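Local coordinates for protein superoxide reductase (Giardia intestinalis, PDB 4D7P) that reduces superoxide to hydrogen peroxide at a mononuclear, non-haem iron centre, at residues E17-M23 and H102-Y108; M39-E44 and P73-V79; K45-I51 and V96-H102. All blocks are in the same frame, centred on the assembly; numbering follows the deposited sequence.

Interaction 1: E17-M23 and H102-Y108; sequences EKHVPEM and HGCWENY. With FE (Fe (III) ion), chain B.
H19 and H102 come together on a single iron ion, H19 through NE2 (2.0 Å to FE) and H102 through ND1 (2.3 Å to FE). Their imidazoles stand almost perpendicular, rim to rim. With CG of H19 anti to its own carbonyl carbon (chi1 -72°), the ring lies against W105: imidazole and indole form an offset stack with planes 11° apart, and H19 CB sits 3.4 Å from the centroid of the five-membered indole ring, a CH-pi contact over its face. W105 NE1 then reaches 3.0 Å to H102 O, approaching from above that carbonyl plane. E17 extends its chain from the opposite direction to H102 and brings OE2 to 2.9 Å from FE, a long approach beside the histidine bonds.

Farther along, V20 CG2 meets W105 CE3, and N107 ND2 donates to P21 O at 3.1 Å with a nearly straight bond (166°). A water also bridges N107 ND2 and M23 N. These contacts join strands from the two different sheets of the sandwich. One indole thus touches one iron ligand by stacking and holds the backbone of another by hydrogen bonding, a second-shell role consistent with keeping both histidines in place.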
loop_
_atom_site.group_PDB
_atom_site.type_symbol
_atom_site.label_atom_id
_atom_site.label_comp_id
_atom_site.label_asym_id
_atom_site.label_seq_id
_atom_site.Cartn_x
_atom_site.Cartn_y
_atom_site.Cartn_z
ATOM N N GLU A 17 -8.243 -18.159 18.342
ATOM C CA GLU A 17 -7.659 -16.959 17.730
ATOM C C GLU A 17 -8.563 -16.466 16.590
ATOM O O GLU A 17 -9.102 -17.277 15.824
ATOM C CB GLU A 17 -6.238 -17.257 17.224
ATOM C CG GLU A 17 -5.529 -16.097 16.531
ATOM C CD GLU A 17 -4.163 -16.491 15.973
ATOM O OE1 GLU A 17 -3.274 -16.865 16.769
ATOM O OE2 GLU A 17 -3.977 -16.427 14.736
ATOM N N LYS A 18 -8.743 -15.149 16.482
ATOM C CA LYS A 18 -9.723 -14.605 15.544
ATOM C C LYS A 18 -9.088 -13.719 14.475
ATOM O O LYS A 18 -8.278 -12.834 14.764
ATOM C CB LYS A 18 -10.807 -13.822 16.296
ATOM C CG LYS A 18 -11.419 -14.562 17.488
ATOM C CD LYS A 18 -12.184 -15.826 17.081
ATOM C CE LYS A 18 -12.823 -16.499 18.301
ATOM N NZ LYS A 18 -13.631 -17.709 17.963
ATOM N N HIS A 19 -9.469 -13.975 13.230
ATOM C CA HIS A 19 -8.945 -13.243 12.085
ATOM C C HIS A 19 -10.066 -12.416 11.416
ATOM O O HIS A 19 -9.794 -11.483 10.666
ATOM C CB HIS A 19 -8.328 -14.204 11.051
ATOM C CG HIS A 19 -7.019 -14.830 11.454
ATOM N ND1 HIS A 19 -6.945 -16.004 12.173
ATOM C CD2 HIS A 19 -5.738 -14.497 11.157
ATOM C CE1 HIS A 19 -5.676 -16.341 12.342
ATOM N NE2 HIS A 19 -4.921 -15.450 11.724
ATOM N N VAL A 20 -11.325 -12.757 11.676
ATOM C CA VAL A 20 -12.409 -12.179 10.883
ATOM C C VAL A 20 -12.614 -10.692 11.145
ATOM O O VAL A 20 -12.866 -10.293 12.274
ATOM C CB VAL A 20 -13.715 -12.912 11.134
ATOM C CG1 VAL A 20 -14.837 -12.274 10.305
ATOM C CG2 VAL A 20 -13.542 -14.384 10.793
ATOM N N PRO A 21 -12.507 -9.861 10.093
ATOM C CA PRO A 21 -12.628 -8.410 10.286
ATOM C C PRO A 21 -14.046 -7.955 10.657
ATOM O O PRO A 21 -14.906 -7.837 9.779
ATOM C CB PRO A 21 -12.205 -7.838 8.921
ATOM C CG PRO A 21 -12.482 -8.934 7.947
ATOM C CD PRO A 21 -12.222 -10.218 8.689
ATOM N N GLU A 22 -14.283 -7.709 11.947
ATOM C CA GLU A 22 -15.539 -7.103 12.396
ATOM C C GLU A 22 -15.758 -5.764 11.705
ATOM O O GLU A 22 -14.848 -4.948 11.633
ATOM C CB GLU A 22 -15.546 -6.901 13.917
ATOM C CG GLU A 22 -16.907 -6.460 14.485
ATOM C CD GLU A 22 -16.827 -5.918 15.921
ATOM O OE1 GLU A 22 -16.039 -4.977 16.170
ATOM O OE2 GLU A 22 -17.571 -6.419 16.797
ATOM N N MET A 23 -16.965 -5.545 11.197
ATOM C CA MET A 23 -17.338 -4.258 10.612
ATOM C C MET A 23 -18.433 -3.571 11.423
ATOM O O MET A 23 -19.460 -4.182 11.722
ATOM C CB MET A 23 -17.822 -4.441 9.173
ATOM C CG MET A 23 -16.735 -4.393 8.106
ATOM S SD MET A 23 -17.443 -4.640 6.464
ATOM C CE MET A 23 -17.843 -6.368 6.610
ATOM N N HIS A 102 -1.848 -17.250 8.466
ATOM C CA HIS A 102 -3.138 -17.929 8.360
ATOM C C HIS A 102 -4.011 -17.519 7.188
ATOM O O HIS A 102 -5.170 -17.925 7.110
ATOM C CB HIS A 102 -3.903 -17.738 9.664
ATOM C CG HIS A 102 -3.186 -18.308 10.846
ATOM N ND1 HIS A 102 -3.006 -17.610 12.017
ATOM C CD2 HIS A 102 -2.575 -19.506 11.021
ATOM C CE1 HIS A 102 -2.316 -18.350 12.868
ATOM N NE2 HIS A 102 -2.044 -19.506 12.287
ATOM N N GLY A 103 -3.458 -16.732 6.274
ATOM C CA GLY A 103 -4.156 -16.417 5.041
ATOM C C GLY A 103 -5.240 -15.370 5.183
ATOM O O GLY A 103 -5.263 -14.612 6.160
ATOM N N CYS A 104 -6.143 -15.329 4.202
ATOM C CA CYS A 104 -7.163 -14.279 4.116
ATOM C C CYS A 104 -8.455 -14.659 4.812
ATOM O O CYS A 104 -8.874 -15.808 4.763
ATOM C CB CYS A 104 -7.461 -13.940 2.651
ATOM S SG CYS A 104 -6.052 -13.190 1.768
ATOM N N TRP A 105 -9.088 -13.688 5.462
ATOM C CA TRP A 105 -10.364 -13.924 6.133
ATOM C C TRP A 105 -11.318 -12.805 5.790
ATOM O O TRP A 105 -10.992 -11.633 5.961
ATOM C CB TRP A 105 -10.165 -14.024 7.638
ATOM C CG TRP A 105 -9.329 -15.188 8.023
ATOM C CD1 TRP A 105 -7.969 -15.299 7.911
ATOM C CD2 TRP A 105 -9.787 -16.419 8.582
ATOM N NE1 TRP A 105 -7.556 -16.529 8.368
ATOM C CE2 TRP A 105 -8.654 -17.238 8.785
ATOM C CE3 TRP A 105 -11.049 -16.911 8.938
ATOM C CZ2 TRP A 105 -8.744 -18.526 9.321
ATOM C CZ3 TRP A 105 -11.138 -18.190 9.469
ATOM C CH2 TRP A 105 -9.992 -18.982 9.657
ATOM N N GLU A 106 -12.490 -13.149 5.281
ATOM C CA GLU A 106 -13.390 -12.105 4.845
ATOM C C GLU A 106 -14.672 -12.039 5.661
ATOM O O GLU A 106 -14.985 -12.921 6.455
ATOM C CB GLU A 106 -13.712 -12.264 3.362
ATOM C CG GLU A 106 -14.367 -13.561 2.985
ATOM C CD GLU A 106 -14.455 -13.740 1.482
ATOM O OE1 GLU A 106 -13.766 -12.996 0.749
ATOM O OE2 GLU A 106 -15.214 -14.627 1.034
ATOM N N ASN A 107 -15.397 -10.948 5.472
ATOM C CA ASN A 107 -16.653 -10.723 6.159
ATOM C C ASN A 107 -17.508 -9.844 5.275
ATOM O O ASN A 107 -17.076 -8.774 4.853
ATOM C CB ASN A 107 -16.431 -10.077 7.530
ATOM C CG ASN A 107 -17.722 -9.935 8.319
ATOM O OD1 ASN A 107 -18.754 -10.487 7.937
ATOM N ND2 ASN A 107 -17.671 -9.199 9.422
ATOM N N TYR A 108 -18.711 -10.311 4.971
ATOM C CA TYR A 108 -19.603 -9.574 4.091
ATOM C C TYR A 108 -20.709 -8.936 4.892
ATOM O O TYR A 108 -21.285 -9.571 5.776
ATOM C CB TYR A 108 -20.207 -10.484 3.023
ATOM C CG TYR A 108 -21.115 -9.763 2.046
ATOM C CD1 TYR A 108 -20.590 -8.900 1.092
ATOM C CD2 TYR A 108 -22.494 -9.953 2.070
ATOM C CE1 TYR A 108 -21.410 -8.242 0.186
ATOM C CE2 TYR A 108 -23.323 -9.300 1.168
ATOM C CZ TYR A 108 -22.776 -8.445 0.229
ATOM O OH TYR A 108 -23.588 -7.787 -0.671
HETATM FE FE FE B . -2.977 -15.285 12.310
HETATM O O HOH W 1 -19.193 -7.685 11.848
#

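Interaction 2: M39-E44 and P73-V79; sequences MHPATE and PGLGEPV. With FE (Fe (III) ion), chain B.
M39 and P78 carry the apolar side of this loop-to-loop contact. The thioether of M39 slides past the proline ring in the opposite direction, its SD 3.9 Å from P78 CG, and the chain, bent at chi2 (76°) and again at chi3, delivers CE to V79 CG1. P78 CG also touches CB of the iron ligand H40, while P78 itself is the centre of an inverse gamma turn. Nearby, M39 CG lies 3.4 Å from E77 OE1; the other carboxylate oxygen, OE2, is hydrogen-bonded to N28 of a second subunit.

Backbone contacts form a second group. A42 O receives a CA-H...O contact from G74 CA at 3.3 Å, and A42 CB abuts G76 O. The chains come closest at T43 and G74, whose CA atoms are 3.7 Å apart, and G74 has a positive phi. P73 CB packs on T43 O and E44 CA.

Water supplies the polar links: one donates to both A42 O and G74 O, another to E44 OE2 (2.8 Å) and P73 O. E44 OE1 turns to a salt bridge with K45 of a third subunit.

The metal link is H40, whose NE2 is 2.2 Å from FE. Its ND1 donates to P41 O over 2.6 Å, in the carbonyl plane and on a lone pair. The imidazole is therefore held at both nitrogens, and its rotation is fixed by a loop that itself leans on P78 and, through its partner loop, on neighbouring subunits.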
loop_
_atom_site.group_PDB
_atom_site.type_symbol
_atom_site.label_atom_id
_atom_site.label_comp_id
_atom_site.label_asym_id
_atom_site.label_seq_id
_atom_site.Cartn_x
_atom_site.Cartn_y
_atom_site.Cartn_z
ATOM N N MET A 39 -8.396 -9.410 19.891
ATOM C CA MET A 39 -7.536 -8.780 18.903
ATOM C C MET A 39 -6.467 -9.755 18.443
ATOM O O MET A 39 -5.743 -10.316 19.263
ATOM C CB MET A 39 -6.890 -7.527 19.470
ATOM C CG MET A 39 -6.126 -6.732 18.428
ATOM S SD MET A 39 -7.189 -5.784 17.300
ATOM C CE MET A 39 -7.988 -4.653 18.441
ATOM N N HIS A 40 -6.371 -9.958 17.133
ATOM C CA HIS A 40 -5.347 -10.833 16.555
ATOM C C HIS A 40 -3.952 -10.363 16.939
ATOM O O HIS A 40 -3.744 -9.173 17.124
ATOM C CB HIS A 40 -5.494 -10.863 15.034
ATOM C CG HIS A 40 -4.504 -11.743 14.335
ATOM N ND1 HIS A 40 -3.211 -11.346 14.065
ATOM C CD2 HIS A 40 -4.632 -12.990 13.817
ATOM C CE1 HIS A 40 -2.586 -12.312 13.415
ATOM N NE2 HIS A 40 -3.428 -13.318 13.250
ATOM N N PRO A 41 -2.999 -11.298 17.090
ATOM C CA PRO A 41 -1.620 -10.896 17.376
ATOM C C PRO A 41 -1.019 -9.900 16.383
ATOM O O PRO A 41 -1.423 -9.784 15.214
ATOM C CB PRO A 41 -0.858 -12.228 17.336
ATOM C CG PRO A 41 -1.861 -13.211 17.830
ATOM C CD PRO A 41 -3.185 -12.752 17.252
ATOM N N ALA A 42 -0.037 -9.169 16.892
ATOM C CA ALA A 42 0.669 -8.148 16.143
ATOM C C ALA A 42 2.147 -8.229 16.494
ATOM O O ALA A 42 2.630 -7.561 17.420
ATOM C CB ALA A 42 0.109 -6.768 16.454
ATOM N N THR A 43 2.856 -9.092 15.773
ATOM C CA THR A 43 4.284 -9.291 15.982
ATOM C C THR A 43 4.999 -9.313 14.645
ATOM O O THR A 43 4.351 -9.380 13.593
ATOM C CB THR A 43 4.587 -10.618 16.725
ATOM O OG1 THR A 43 4.312 -11.718 15.850
ATOM C CG2 THR A 43 3.730 -10.750 17.986
ATOM N N GLU A 44 6.330 -9.284 14.686
ATOM C CA GLU A 44 7.132 -9.287 13.471
ATOM C C GLU A 44 7.013 -10.595 12.709
ATOM O O GLU A 44 7.231 -10.632 11.494
ATOM C CB GLU A 44 8.592 -9.005 13.800
ATOM C CG GLU A 44 8.783 -7.644 14.414
ATOM C CD GLU A 44 10.236 -7.290 14.620
ATOM O OE1 GLU A 44 11.062 -8.219 14.778
ATOM O OE2 GLU A 44 10.550 -6.078 14.622
ATOM N N PRO A 73 4.380 -5.075 10.485
ATOM C CA PRO A 73 4.345 -6.160 11.477
ATOM C C PRO A 73 4.791 -5.717 12.874
ATOM O O PRO A 73 5.885 -5.184 13.050
ATOM C CB PRO A 73 5.304 -7.194 10.886
ATOM C CG PRO A 73 5.195 -6.975 9.402
ATOM C CD PRO A 73 5.050 -5.486 9.237
ATOM N N GLY A 74 3.911 -5.912 13.851
ATOM C CA GLY A 74 4.217 -5.641 15.239
ATOM C C GLY A 74 4.275 -4.169 15.610
ATOM O O GLY A 74 4.607 -3.835 16.744
ATOM N N LEU A 75 3.954 -3.287 14.670
ATOM C CA LEU A 75 3.971 -1.853 14.958
ATOM C C LEU A 75 2.568 -1.300 15.192
ATOM O O LEU A 75 2.393 -0.240 15.810
ATOM C CB LEU A 75 4.651 -1.092 13.832
ATOM C CG LEU A 75 6.112 -1.498 13.644
ATOM C CD1 LEU A 75 6.826 -0.580 12.664
ATOM C CD2 LEU A 75 6.821 -1.527 14.998
ATOM N N GLY A 76 1.573 -2.015 14.683
ATOM C CA GLY A 76 0.191 -1.630 14.873
ATOM C C GLY A 76 -0.678 -2.863 14.957
ATOM O O GLY A 76 -0.353 -3.917 14.396
ATOM N N GLU A 77 -1.795 -2.727 15.659
ATOM C CA GLU A 77 -2.784 -3.797 15.761
ATOM C C GLU A 77 -3.735 -3.726 14.582
ATOM O O GLU A 77 -3.850 -2.668 13.975
ATOM C CB GLU A 77 -3.541 -3.673 17.078
ATOM C CG GLU A 77 -2.602 -3.653 18.264
ATOM C CD GLU A 77 -3.335 -3.821 19.565
ATOM O OE1 GLU A 77 -3.666 -4.971 19.904
ATOM O OE2 GLU A 77 -3.580 -2.807 20.244
ATOM N N PRO A 78 -4.396 -4.847 14.239
ATOM C CA PRO A 78 -5.241 -4.883 13.030
ATOM C C PRO A 78 -6.596 -4.215 13.217
ATOM O O PRO A 78 -7.615 -4.879 13.433
ATOM C CB PRO A 78 -5.415 -6.383 12.761
ATOM C CG PRO A 78 -5.254 -7.018 14.126
ATOM C CD PRO A 78 -4.165 -6.199 14.784
ATOM N N VAL A 79 -6.581 -2.889 13.125
ATOM C CA VAL A 79 -7.781 -2.086 13.015
ATOM C C VAL A 79 -7.715 -1.256 11.741
ATOM O O VAL A 79 -6.637 -1.077 11.149
ATOM C CB VAL A 79 -7.939 -1.143 14.221
ATOM C CG1 VAL A 79 -7.940 -1.946 15.514
ATOM C CG2 VAL A 79 -6.804 -0.149 14.254
HETATM FE FE FE B . -2.977 -15.285 12.310
HETATM O O HOH W 2 4.541 -5.678 18.904
HETATM O O HOH W 3 8.221 -4.494 14.995
#

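Interaction 3: K45-I51 and V96-H102; sequences KHYIGTI and VAYCNLH. With FE (Fe (III) ion), chain B.
K45 O accepts a bond from N100 ND2 (2.9 Å), the first of three that N100 makes here, while the K45 ammonium pairs with E44 of the third subunit. H46 follows and binds FE through NE2 at 2.1 Å. L101 CD1 covers one face of its ring in a CH-pi contact, whereas the sulfur of C99, itself bound to FE (SG to FE 2.4 Å), lies at the edge, in plane.

At Y47 the asparagine returns: Y47 N donates to N100 OD1 (2.9 Å), and N100 N donates to Y47 O. Because N100 CG is turned between its backbone N and carbonyl carbon (chi1 68°), the amide lies flat over the phenol ring, planes 8° apart, with CG 3.6 Å from Y47 CE2. Both tyrosine hydroxyls, of Y47 and Y98, meet at one water, and Y98 OH is also hydrogen-bonded to the backbone N of E65 of the fourth subunit.

From I48 onward the segments are antiparallel strands. I48 and C99 form a non-hydrogen-bonded pair, I48 CG1 3.8 Å from C99 CB; G49 N bonds to Y98 O, and Y98 N to T50 O. T50 OG1 and V96 O share a water, and I51 with A97 is again a non-hydrogen-bonded pair.

In this family the cysteine is the axial ligand, and here its sulfur lies opposite E17 OE2 across the iron. N100 grips the backbone on both sides of H46 while following C99 directly, an arrangement that would hold the thiolate and an equatorial imidazole in fixed relation.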
loop_
_atom_site.group_PDB
_atom_site.type_symbol
_atom_site.label_atom_id
_atom_site.label_comp_id
_atom_site.label_asym_id
_atom_site.label_seq_id
_atom_site.Cartn_x
_atom_site.Cartn_y
_atom_site.Cartn_z
ATOM N N LYS A 45 6.666 -11.666 13.415
ATOM C CA LYS A 45 6.576 -12.978 12.781
ATOM C C LYS A 45 5.128 -13.459 12.626
ATOM O O LYS A 45 4.864 -14.427 11.905
ATOM C CB LYS A 45 7.395 -14.009 13.565
ATOM C CG LYS A 45 8.900 -13.761 13.535
ATOM C CD LYS A 45 9.653 -14.793 14.385
ATOM C CE LYS A 45 11.114 -14.417 14.509
ATOM N NZ LYS A 45 11.779 -14.297 13.175
ATOM N N HIS A 46 4.188 -12.782 13.284
ATOM C CA HIS A 46 2.767 -13.108 13.123
ATOM C C HIS A 46 1.932 -11.834 13.136
ATOM O O HIS A 46 1.871 -11.122 14.150
ATOM C CB HIS A 46 2.281 -14.062 14.219
ATOM C CG HIS A 46 0.872 -14.553 14.014
ATOM N ND1 HIS A 46 0.104 -15.061 15.039
ATOM C CD2 HIS A 46 0.101 -14.606 12.902
ATOM C CE1 HIS A 46 -1.078 -15.421 14.565
ATOM N NE2 HIS A 46 -1.110 -15.149 13.274
ATOM N N TYR A 47 1.290 -11.542 12.012
ATOM C CA TYR A 47 0.626 -10.257 11.856
ATOM C C TYR A 47 -0.498 -10.304 10.832
ATOM O O TYR A 47 -0.477 -11.119 9.912
ATOM C CB TYR A 47 1.649 -9.196 11.451
ATOM C CG TYR A 47 2.467 -9.548 10.204
ATOM C CD1 TYR A 47 2.024 -9.181 8.944
ATOM C CD2 TYR A 47 3.681 -10.226 10.297
ATOM C CE1 TYR A 47 2.754 -9.478 7.809
ATOM C CE2 TYR A 47 4.436 -10.536 9.143
ATOM C CZ TYR A 47 3.950 -10.147 7.902
ATOM O OH TYR A 47 4.648 -10.418 6.737
ATOM N N ILE A 48 -1.493 -9.446 11.013
ATOM C CA ILE A 48 -2.391 -9.132 9.923
ATOM C C ILE A 48 -1.811 -7.890 9.270
ATOM O O ILE A 48 -1.693 -6.824 9.892
ATOM C CB ILE A 48 -3.840 -8.919 10.384
ATOM C CG1 ILE A 48 -4.485 -10.282 10.643
ATOM C CG2 ILE A 48 -4.643 -8.158 9.326
ATOM C CD1 ILE A 48 -5.811 -10.186 11.390
ATOM N N GLY A 49 -1.389 -8.063 8.025
ATOM C CA GLY A 49 -0.636 -7.048 7.325
ATOM C C GLY A 49 -1.522 -6.051 6.622
ATOM O O GLY A 49 -1.166 -4.869 6.510
ATOM N N THR A 50 -2.671 -6.510 6.129
ATOM C CA THR A 50 -3.582 -5.594 5.446
ATOM C C THR A 50 -5.020 -5.845 5.824
ATOM O O THR A 50 -5.414 -6.969 6.112
ATOM C CB THR A 50 -3.494 -5.685 3.885
ATOM O OG1 THR A 50 -3.821 -7.018 3.457
ATOM C CG2 THR A 50 -2.105 -5.281 3.367
ATOM N N ILE A 51 -5.800 -4.776 5.803
ATOM C CA ILE A 51 -7.235 -4.858 5.949
ATOM C C ILE A 51 -7.769 -4.089 4.760
ATOM O O ILE A 51 -7.523 -2.883 4.636
ATOM C CB ILE A 51 -7.724 -4.255 7.271
ATOM C CG1 ILE A 51 -7.238 -5.084 8.468
ATOM C CG2 ILE A 51 -9.231 -4.138 7.275
ATOM C CD1 ILE A 51 -7.448 -4.381 9.800
ATOM N N VAL A 96 -11.652 -7.680 4.033
ATOM C CA VAL A 96 -10.742 -8.817 3.898
ATOM C C VAL A 96 -9.431 -8.586 4.646
ATOM O O VAL A 96 -8.690 -7.647 4.344
ATOM C CB VAL A 96 -10.421 -9.125 2.417
ATOM C CG1 VAL A 96 -9.386 -10.212 2.336
ATOM C CG2 VAL A 96 -11.687 -9.565 1.673
ATOM N N ALA A 97 -9.162 -9.435 5.635
ATOM C CA ALA A 97 -7.945 -9.327 6.431
ATOM C C ALA A 97 -6.954 -10.399 6.012
ATOM O O ALA A 97 -7.341 -11.545 5.803
ATOM C CB ALA A 97 -8.263 -9.445 7.920
ATOM N N TYR A 98 -5.684 -10.021 5.887
ATOM C CA TYR A 98 -4.625 -10.954 5.502
ATOM C C TYR A 98 -3.646 -11.169 6.649
ATOM O O TYR A 98 -2.992 -10.226 7.097
ATOM C CB TYR A 98 -3.855 -10.448 4.263
ATOM C CG TYR A 98 -2.466 -11.055 4.145
ATOM C CD1 TYR A 98 -2.300 -12.399 3.817
ATOM C CD2 TYR A 98 -1.319 -10.292 4.382
ATOM C CE1 TYR A 98 -1.037 -12.976 3.730
ATOM C CE2 TYR A 98 -0.045 -10.862 4.289
ATOM C CZ TYR A 98 0.083 -12.211 3.967
ATOM O OH TYR A 98 1.331 -12.804 3.875
ATOM N N CYS A 99 -3.543 -12.407 7.111
ATOM C CA CYS A 99 -2.563 -12.773 8.122
ATOM C C CYS A 99 -1.462 -13.586 7.464
ATOM O O CYS A 99 -1.744 -14.485 6.669
ATOM C CB CYS A 99 -3.211 -13.570 9.247
ATOM S SG CYS A 99 -2.027 -14.428 10.312
ATOM N N ASN A 100 -0.208 -13.279 7.783
ATOM C CA ASN A 100 0.894 -13.945 7.094
ATOM C C ASN A 100 0.871 -15.442 7.356
ATOM O O ASN A 100 1.136 -16.236 6.461
ATOM C CB ASN A 100 2.246 -13.356 7.505
ATOM C CG ASN A 100 2.597 -13.658 8.953
ATOM O OD1 ASN A 100 1.783 -13.452 9.857
ATOM N ND2 ASN A 100 3.806 -14.153 9.179
ATOM N N LEU A 101 0.519 -15.841 8.571
ATOM C CA LEU A 101 0.550 -17.259 8.895
ATOM C C LEU A 101 -0.722 -17.958 8.443
ATOM O O LEU A 101 -0.684 -19.118 8.049
ATOM C CB LEU A 101 0.761 -17.472 10.397
ATOM C CG LEU A 101 2.130 -17.059 10.942
ATOM C CD1 LEU A 101 2.221 -17.330 12.436
ATOM C CD2 LEU A 101 3.258 -17.768 10.193
ATOM N N HIS A 102 -1.848 -17.250 8.466
ATOM C CA HIS A 102 -3.138 -17.929 8.360
ATOM C C HIS A 102 -4.011 -17.519 7.188
ATOM O O HIS A 102 -5.170 -17.925 7.110
ATOM C CB HIS A 102 -3.903 -17.738 9.664
ATOM C CG HIS A 102 -3.186 -18.308 10.846
ATOM N ND1 HIS A 102 -3.006 -17.610 12.017
ATOM C CD2 HIS A 102 -2.575 -19.506 11.021
ATOM C CE1 HIS A 102 -2.316 -18.350 12.868
ATOM N NE2 HIS A 102 -2.044 -19.506 12.287
HETATM FE FE FE B . -2.977 -15.285 12.310
HETATM O O HOH W 4 3.115 -11.086 4.293
HETATM O O HOH W 5 -6.234 -7.970 2.960
#

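Overall arrangement
Starting at the N terminus, 17-23 leads into the first strand of the three-stranded sheet and finds its partner, 102-108, only near the C-terminal end, so interaction 1 closes the widest loop and encloses the other two. Within it, 39-44 and 45-51 run on consecutively, but their partners are well separated in sequence: 73-79 returns first, closing interaction 2, and 96-102 later, closing interaction 3. Those two loops therefore cross. Interaction 1 bridges the two sheets, interaction 3 joins neighbouring strands of the four-stranded sheet, and interaction 2 ties together the loops at one end. All three converge on the iron, and interactions 1 and 3 share H102.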